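Local coordinates for protein type I modular polyketide synthase (Streptomyces albus subsp. albus, PDB 6IYR) that probably transfers an acyl group from malonyl-coenzyme A or a related extender to an acyl carrier protein, as the acyltransferase domain of module 8 in salinomycin assembly, at residues V131-G136 with F394-A399; I217-G222 with N375-E380. All blocks are in the same frame, centred on the assembly; numbering follows the deposited sequence.

Contact 1 (V131-G136 with F394-A399); sequences VFPGQG and FVEASA
Val131 meets the ring of Phe394 at its edge, near the ring plane, with Val131 CG2 4.2 Å from Phe394 CD2. On the other side of the sheet the ring of Phe132 is approached obliquely by the methyl of Ala397, with Phe132 CE2 4.0 Å from Ala397 CB; the Phe132 side chain also packs on Met199 and Ala203 of helix 188-208 and on Ala225, Ala226 and Val229 of helix 222-230. The Glu396 carboxylate is the third flat group. Pro133 crosses that side chain at a slant, its CG 3.3 Å from Glu396 OE2 and almost as near to CD.

Between these groups the backbones of 131-132 and 394-396 run parallel, Val131 pairing with Glu396. Val131 N donates to Val395 O at 2.8 Å. Val131 O receives Ala397 N at 3.0 Å, and Glu396 CA adds a CH···O contact to the same oxygen. Ala397 then centres an inverse gamma turn.

Glu396 carries CG anti to its backbone N (chi1 -164°) and continues extended, which lays CG 3.6 Å from Pro133 CG and takes the carboxylate past the strand end. There Ser398 OG donates to Glu396 OE2 at 2.7 Å, from the anti side and 24° out of the carboxylate plane. Val402 N also bonds OE2 and Leu403 N bonds OE1, just ahead of helix 404-414. A buried carboxylate gripped by three donors, two of them backbone amides just before that helix, would probably favour the ionised form, its negative charge stabilised by the amides of the turn that follows strand 393-396.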
loop_
_atom_site.group_PDB
_atom_site.type_symbol
_atom_site.label_atom_id
_atom_site.label_comp_id
_atom_site.label_asym_id
_atom_site.label_seq_id
_atom_site.Cartn_x
_atom_site.Cartn_y
_atom_site.Cartn_z
ATOM N N VAL A 131 3.369 0.890 -3.867
ATOM C CA VAL A 131 3.851 1.519 -2.625
ATOM C C VAL A 131 3.671 0.603 -1.420
ATOM O O VAL A 131 2.600 0.028 -1.219
ATOM C CB VAL A 131 3.114 2.831 -2.360
ATOM C CG1 VAL A 131 3.596 3.452 -1.050
ATOM C CG2 VAL A 131 3.347 3.796 -3.499
ATOM N N PHE A 132 4.741 0.383 -0.658
ATOM C CA PHE A 132 4.686 -0.532 0.461
ATOM C C PHE A 132 5.000 0.246 1.747
ATOM O O PHE A 132 6.147 0.633 1.978
ATOM C CB PHE A 132 5.707 -1.654 0.277
ATOM C CG PHE A 132 5.414 -2.555 -0.895
ATOM C CD1 PHE A 132 5.811 -2.195 -2.181
ATOM C CD2 PHE A 132 4.655 -3.703 -0.726
ATOM C CE1 PHE A 132 5.535 -3.017 -3.258
ATOM C CE2 PHE A 132 4.446 -4.582 -1.797
ATOM C CZ PHE A 132 4.883 -4.234 -3.058
ATOM N N PRO A 133 3.972 0.549 2.546
ATOM C CA PRO A 133 4.233 1.354 3.738
ATOM C C PRO A 133 4.880 0.552 4.826
ATOM O O PRO A 133 5.041 -0.675 4.701
ATOM C CB PRO A 133 2.830 1.800 4.210
ATOM C CG PRO A 133 1.871 1.233 3.260
ATOM C CD PRO A 133 2.556 0.156 2.453
ATOM N N GLY A 134 5.169 1.250 5.925
ATOM C CA GLY A 134 5.670 0.624 7.144
ATOM C C GLY A 134 4.533 0.386 8.136
ATOM O O GLY A 134 3.468 -0.123 7.815
ATOM N N GLN A 135 4.715 0.931 9.317
ATOM C CA GLN A 135 3.804 0.687 10.422
ATOM C C GLN A 135 2.507 1.461 10.222
ATOM O O GLN A 135 2.439 2.410 9.411
ATOM C CB GLN A 135 4.477 1.151 11.718
ATOM C CG GLN A 135 4.587 2.662 11.805
ATOM C CD GLN A 135 3.354 3.292 12.446
ATOM O OE1 GLN A 135 2.740 2.728 13.362
ATOM N NE2 GLN A 135 2.963 4.437 11.935
ATOM N N GLY A 136 1.490 1.071 10.987
ATOM C CA GLY A 136 0.230 1.846 11.079
ATOM C C GLY A 136 -0.927 1.236 10.276
ATOM O O GLY A 136 -2.052 1.661 10.404
ATOM N N PHE A 394 -0.093 5.515 -8.532
ATOM C CA PHE A 394 0.504 4.908 -7.366
ATOM C C PHE A 394 -0.495 4.070 -6.603
ATOM O O PHE A 394 -1.537 4.562 -6.141
ATOM C CB PHE A 394 1.031 6.014 -6.444
ATOM C CG PHE A 394 2.148 6.789 -7.048
ATOM C CD1 PHE A 394 1.893 7.778 -7.955
ATOM C CD2 PHE A 394 3.472 6.515 -6.712
ATOM C CE1 PHE A 394 2.931 8.462 -8.566
ATOM C CE2 PHE A 394 4.498 7.278 -7.233
ATOM C CZ PHE A 394 4.239 8.203 -8.200
ATOM N N VAL A 395 -0.128 2.833 -6.372
ATOM C CA VAL A 395 -1.011 1.886 -5.704
ATOM C C VAL A 395 -0.374 1.419 -4.420
ATOM O O VAL A 395 0.651 0.739 -4.424
ATOM C CB VAL A 395 -1.334 0.682 -6.603
ATOM C CG1 VAL A 395 -2.052 -0.415 -5.866
ATOM C CG2 VAL A 395 -2.205 1.122 -7.771
ATOM N N GLU A 396 -1.051 1.703 -3.302
ATOM C CA GLU A 396 -0.561 1.215 -2.018
ATOM C C GLU A 396 -1.080 -0.162 -1.746
ATOM O O GLU A 396 -2.275 -0.373 -1.669
ATOM C CB GLU A 396 -0.921 2.201 -0.889
ATOM C CG GLU A 396 -0.135 1.999 0.410
ATOM C CD GLU A 396 -0.580 2.951 1.491
ATOM O OE1 GLU A 396 -0.466 4.168 1.265
ATOM O OE2 GLU A 396 -1.079 2.482 2.530
ATOM N N ALA A 397 -0.163 -1.122 -1.698
ATOM C CA ALA A 397 -0.480 -2.502 -1.450
ATOM C C ALA A 397 -0.573 -2.776 0.034
ATOM O O ALA A 397 0.185 -3.601 0.540
ATOM C CB ALA A 397 0.607 -3.400 -2.014
ATOM N N SER A 398 -1.574 -2.195 0.695
ATOM C CA SER A 398 -1.667 -2.274 2.144
ATOM C C SER A 398 -3.061 -2.649 2.619
ATOM O O SER A 398 -4.052 -2.407 1.915
ATOM C CB SER A 398 -1.283 -0.932 2.744
ATOM O OG SER A 398 -2.209 0.065 2.369
ATOM N N ALA A 399 -3.145 -2.938 3.914
ATOM C CA ALA A 399 -4.384 -3.328 4.572
ATOM C C ALA A 399 -5.268 -2.119 4.928
ATOM O O ALA A 399 -6.457 -2.274 5.235
ATOM C CB ALA A 399 -4.051 -4.112 5.831
#

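Contact 2 (I217-G222 with N375-E380). With PO4 (phosphate ion), chain B.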
loop_
_atom_site.group_PDB
_atom_site.type_symbol
_atom_site.label_atom_id
_atom_site.label_comp_id
_atom_site.label_asym_id
_atom_site.label_seq_id
_atom_site.Cartn_x
_atom_site.Cartn_y
_atom_site.Cartn_z
ATOM N N ILE A 217 8.278 1.052 -4.435
ATOM C CA ILE A 217 8.846 1.920 -3.436
ATOM C C ILE A 217 8.359 1.441 -2.084
ATOM O O ILE A 217 7.234 1.016 -1.924
ATOM C CB ILE A 217 8.602 3.421 -3.644
ATOM C CG1 ILE A 217 7.124 3.741 -3.716
ATOM C CG2 ILE A 217 9.348 3.930 -4.858
ATOM C CD1 ILE A 217 6.884 5.223 -3.793
ATOM N N GLY A 218 9.248 1.512 -1.121
ATOM C CA GLY A 218 8.958 1.038 0.222
ATOM C C GLY A 218 9.310 2.109 1.239
ATOM O O GLY A 218 10.105 3.040 0.964
ATOM N N HIS A 219 8.619 2.048 2.369
ATOM C CA HIS A 219 8.774 3.018 3.425
ATOM C C HIS A 219 9.224 2.251 4.673
ATOM O O HIS A 219 8.536 1.395 5.184
ATOM C CB HIS A 219 7.465 3.785 3.649
ATOM C CG HIS A 219 7.608 4.988 4.525
ATOM N ND1 HIS A 219 7.989 4.895 5.841
ATOM C CD2 HIS A 219 7.308 6.287 4.310
ATOM C CE1 HIS A 219 8.014 6.101 6.372
ATOM N NE2 HIS A 219 7.600 6.965 5.465
ATOM N N SER A 220 10.449 2.495 5.097
ATOM C CA SER A 220 11.049 1.707 6.164
ATOM C C SER A 220 10.920 0.207 5.911
ATOM O O SER A 220 11.461 -0.305 4.922
ATOM C CB SER A 220 10.432 2.092 7.531
ATOM O OG SER A 220 11.270 1.641 8.601
ATOM N N GLN A 221 10.373 -0.515 6.883
ATOM C CA GLN A 221 10.149 -1.960 6.791
ATOM C C GLN A 221 9.463 -2.324 5.487
ATOM O O GLN A 221 9.562 -3.454 5.032
ATOM C CB GLN A 221 9.281 -2.452 7.965
ATOM C CG GLN A 221 7.947 -1.702 8.090
ATOM C CD GLN A 221 7.233 -1.901 9.431
ATOM O OE1 GLN A 221 7.411 -1.109 10.382
ATOM N NE2 GLN A 221 6.293 -2.865 9.456
ATOM N N GLY A 222 8.753 -1.366 4.902
ATOM C CA GLY A 222 8.035 -1.633 3.692
ATOM C C GLY A 222 8.966 -2.040 2.568
ATOM O O GLY A 222 8.559 -2.758 1.672
ATOM N N ASN A 375 18.455 5.257 8.962
ATOM C CA ASN A 375 18.424 6.532 8.290
ATOM C C ASN A 375 17.038 7.037 7.915
ATOM O O ASN A 375 16.109 6.266 7.824
ATOM C CB ASN A 375 19.304 6.448 7.062
ATOM C CG ASN A 375 20.771 6.441 7.444
ATOM O OD1 ASN A 375 21.315 7.477 7.815
ATOM N ND2 ASN A 375 21.288 5.285 7.649
ATOM N N THR A 376 16.978 8.302 7.538
ATOM C CA THR A 376 15.747 8.969 7.153
ATOM C C THR A 376 15.094 8.285 5.938
ATOM O O THR A 376 15.760 7.857 5.023
ATOM C CB THR A 376 16.029 10.451 6.810
ATOM O OG1 THR A 376 16.636 11.098 7.915
ATOM C CG2 THR A 376 14.790 11.203 6.451
ATOM N N VAL A 377 13.780 8.164 5.968
ATOM C CA VAL A 377 13.069 7.581 4.864
ATOM C C VAL A 377 12.746 8.736 3.936
ATOM O O VAL A 377 11.945 9.587 4.256
ATOM C CB VAL A 377 11.763 6.930 5.332
ATOM C CG1 VAL A 377 10.948 6.442 4.154
ATOM C CG2 VAL A 377 12.030 5.821 6.321
ATOM N N ARG A 378 13.392 8.768 2.784
ATOM C CA ARG A 378 13.160 9.835 1.822
ATOM C C ARG A 378 12.028 9.498 0.852
ATOM O O ARG A 378 12.237 9.345 -0.335
ATOM C CB ARG A 378 14.448 10.146 1.082
ATOM C CG ARG A 378 15.649 10.170 1.997
ATOM C CD ARG A 378 16.839 10.883 1.395
ATOM N NE ARG A 378 17.984 10.807 2.296
ATOM C CZ ARG A 378 18.285 11.718 3.216
ATOM N NH1 ARG A 378 19.342 11.540 3.991
ATOM N NH2 ARG A 378 17.535 12.802 3.350
ATOM N N PHE A 379 10.829 9.377 1.393
ATOM C CA PHE A 379 9.666 9.021 0.611
ATOM C C PHE A 379 9.241 10.056 -0.414
ATOM O O PHE A 379 9.055 9.730 -1.568
ATOM C CB PHE A 379 8.517 8.646 1.528
ATOM C CG PHE A 379 7.347 8.074 0.819
ATOM C CD1 PHE A 379 7.379 6.789 0.340
ATOM C CD2 PHE A 379 6.208 8.815 0.648
ATOM C CE1 PHE A 379 6.299 6.255 -0.309
ATOM C CE2 PHE A 379 5.126 8.289 -0.002
ATOM C CZ PHE A 379 5.172 7.010 -0.476
ATOM N N GLU A 380 9.219 11.323 -0.023
ATOM C CA GLU A 380 8.809 12.389 -0.923
ATOM C C GLU A 380 9.733 12.479 -2.120
ATOM O O GLU A 380 9.291 12.672 -3.224
ATOM C CB GLU A 380 8.767 13.746 -0.217
ATOM C CG GLU A 380 8.529 14.908 -1.158
ATOM C CD GLU A 380 8.830 16.265 -0.560
ATOM O OE1 GLU A 380 9.289 16.350 0.583
ATOM O OE2 GLU A 380 8.616 17.263 -1.248
HETATM P P PO4 B . 9.592 0.902 10.996
HETATM O O1 PO4 B . 8.126 1.113 11.320
HETATM O O2 PO4 B . 10.481 0.114 11.973
HETATM O O3 PO4 B . 9.535 0.142 9.680
HETATM O O4 PO4 B . 10.183 2.285 10.949
#
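Val377 meets His219 chiefly through one methyl, CG1, and the path of its side chain gives the geometry. The side chain leaves CA toward segment 217-222, and Val377 CB lies 4.0 Å from His219 CE1. From it CG1, anti to the backbone N (chi1 174°), reaches over the imidazole and ends 3.5 Å from the ring centroid, only 3° off the normal: a centred CH-pi contact. The second methyl, CG2, turns to the backbone beyond, 3.9 Å from Ser220 N.

His219 meets Phe379 as well. The two rings lie obliquely, planes at 50° with centroids 5.6 Å apart, and His219 CD2 comes 3.8 Å from Phe379 CB. Further along the same phenyl, the Ile217 side chain crosses that of Phe379 at about a right angle, with Ile217 CD1 3.7 Å from Phe379 CE1. A hydrogen bond from His219 NE2 to Asn285 OD1 helps fix the rotation of the imidazole.

No hydrogen bond joins the segments directly; His323 links them, its NE2 bonded to Ser220 OG and its ND1 to Asn375 O. The phosphate, probably from the crystallisation liquor, accepts Gln221 N at its O3 (3.0 Å) and is also held by Arg245, Tyr320, Ser322 and His323. Its approach to the Ser220 and Gln221 side chains is too close to interpret. Ser220 lies in a type II' turn from His219 to Gly222 and has a positive phi. That strained backbone between strand 215-218 and helix 222-230, within the sequence Gly-His-Ser-Gln-Gly, fits the nucleophile elbow of acyltransferases of the malonyl-CoA:ACP transacylase family, in which Ser220 and His323 would probably form the catalytic pair.

Overall arrangement
The centres of contacts 1 and 2 lie about 11 Å apart, and both reach the four-stranded parallel sheet ordered 215-218, 129-132, 393-396, 419-421. Strand 129-132 joins them: Phe132 N to Ile217 O and Phe132 O to His219 N, each 2.9 Å, are probable hydrogen bonds. Along the chain the segments come as 131-136, 217-222, 375-380 and 394-399, putting both halves of contact 2 between those of contact 1. Helix 379-388 leads on to strand 393-396, while strand 377-378 edges the second, mixed sheet. Contact 1 thus spans two neighbouring strands of the parallel sheet and the loops at their C-terminal ends, whereas contact 2 connects that sheet with the smaller subdomain beside the probable active site.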